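Local coordinates for protein transcriptional regulator, ROK family (Vibrio cholerae O1 biovar eltor, PDB 1Z05) that probably binds DNA as a zinc-containing transcriptional regulator of the ROK family, a homolog of Mlc from Escherichia coli, at residues A[71-74]-A[75-79]. Sequence-based numbering, arbitrary orientation.
With SO4 (sulfate ion), chain G.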
# COMPACT_ATOMS: atom_id res chain seq x y z
N THR A 71 6.83 -25.59 21.12
CA THR A 71 6.08 -26.64 21.81
C THR A 71 4.63 -26.23 22.10
O THR A 71 3.70 -26.97 21.77
CB THR A 71 6.83 -27.08 23.08
OG1 THR A 71 8.06 -27.69 22.70
CG2 THR A 71 6.00 -28.07 23.93
N LYS A 72 4.45 -25.05 22.70
CA LYS A 72 3.13 -24.53 23.03
C LYS A 72 2.25 -24.34 21.79
O LYS A 72 1.08 -24.73 21.80
CB LYS A 72 3.23 -23.21 23.82
CG LYS A 72 3.67 -23.41 25.27
CD LYS A 72 3.50 -22.14 26.12
CE LYS A 72 4.58 -21.10 25.81
NZ LYS A 72 4.71 -20.10 26.91
N ILE A 73 2.81 -23.76 20.73
CA ILE A 73 2.08 -23.56 19.48
C ILE A 73 1.68 -24.88 18.82
O ILE A 73 0.51 -25.07 18.46
CB ILE A 73 2.85 -22.67 18.47
CG1 ILE A 73 2.97 -21.23 19.00
CG2 ILE A 73 2.16 -22.68 17.10
CD1 ILE A 73 4.14 -20.43 18.42
N THR A 74 2.64 -25.79 18.64
CA THR A 74 2.34 -27.07 18.00
C THR A 74 1.36 -27.90 18.81
O THR A 74 0.53 -28.60 18.24
CB THR A 74 3.61 -27.91 17.71
OG1 THR A 74 4.39 -28.05 18.90
CG2 THR A 74 4.45 -27.29 16.60
N ARG A 75 1.46 -27.85 20.14
CA ARG A 75 0.55 -28.62 20.99
C ARG A 75 -0.91 -28.18 20.79
O ARG A 75 -1.79 -29.03 20.66
CB ARG A 75 0.98 -28.56 22.46
CG ARG A 75 0.13 -29.38 23.47
CD ARG A 75 -0.20 -30.81 23.01
NE ARG A 75 0.92 -31.50 22.37
CZ ARG A 75 0.82 -32.65 21.71
NH1 ARG A 75 -0.36 -33.26 21.60
NH2 ARG A 75 1.89 -33.20 21.16
N GLU A 76 -1.15 -26.87 20.78
CA GLU A 76 -2.49 -26.35 20.49
C GLU A 76 -2.95 -26.76 19.08
O GLU A 76 -4.11 -27.16 18.90
CB GLU A 76 -2.58 -24.82 20.66
CG GLU A 76 -2.28 -24.34 22.08
CD GLU A 76 -3.02 -23.06 22.47
OE1 GLU A 76 -3.81 -22.53 21.65
OE2 GLU A 76 -2.80 -22.58 23.61
N LEU A 77 -2.06 -26.70 18.10
CA LEU A 77 -2.42 -27.07 16.73
C LEU A 77 -2.67 -28.58 16.57
O LEU A 77 -3.59 -28.98 15.85
CB LEU A 77 -1.39 -26.57 15.71
CG LEU A 77 -1.16 -25.06 15.54
CD1 LEU A 77 -0.08 -24.81 14.50
CD2 LEU A 77 -2.44 -24.29 15.19
N ILE A 78 -1.87 -29.40 17.25
CA ILE A 78 -2.10 -30.85 17.26
C ILE A 78 -3.44 -31.22 17.90
O ILE A 78 -4.23 -31.98 17.32
CB ILE A 78 -0.93 -31.62 17.94
CG1 ILE A 78 0.27 -31.66 16.99
CG2 ILE A 78 -1.37 -33.05 18.32
CD1 ILE A 78 1.60 -31.79 17.67
N ASP A 79 -3.70 -30.67 19.09
CA ASP A 79 -4.93 -30.97 19.83
C ASP A 79 -6.18 -30.52 19.07
O ASP A 79 -7.25 -31.11 19.23
CB ASP A 79 -4.90 -30.34 21.22
CG ASP A 79 -3.87 -30.99 22.15
OD1 ASP A 79 -3.45 -32.15 21.89
OD2 ASP A 79 -3.49 -30.35 23.14
S SO4 G . 4.26 -31.75 23.99
O1 SO4 G . 3.65 -32.99 24.45
O2 SO4 G . 5.09 -31.20 25.06
O3 SO4 G . 5.06 -32.01 22.79
O4 SO4 G . 3.23 -30.77 23.66
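Arg75 NE donates a bent hydrogen bond (141°) to sulfate O4 at 2.7 Å, with Thr71 on the same flank of the helix. Both residues lie on helix 67-79, one turn apart. This is the third helix of the chain, in an arrangement consistent with the recognition helix of a winged helix-turn-helix domain; strands 83-86 and 99-103 pack beside it. Arg75 CG lies anti to the backbone N (chi1 -178°), and the chain then bends at chi2 and chi3. The bends carry NE back to O4, which also lies against CB, CG and CD and meets the guanidinium at its edge, near its plane. Thr71 CG2 approaches O2 of the same ion at 3.4 Å. The sulfate probably comes from the crystallisation liquor. At the other end of the guanidinium, NH1 forms a salt bridge with Asp79 OD1; the hydrogen bond within it is weak, at 3.3 Å. Ile78 CB lies over one face, toward the rim.

The backbone bonds are those of a regular alpha helix. The shortest is Ile78 N to Thr74 O, 2.7 Å. Thr74 OG1 sits between its backbone N and carbonyl carbon (chi1 52°) and bonds back to Ile70 O. Glu76 OE2 forms a salt bridge with Lys37. Ile73 packs on Asn40 and Val44 of helix 35-51, and the buried Leu77 on Leu423 of helix 421-428. Their side chains run side by side, with Ile73 CG2 4.0 Å from Leu77 CD1.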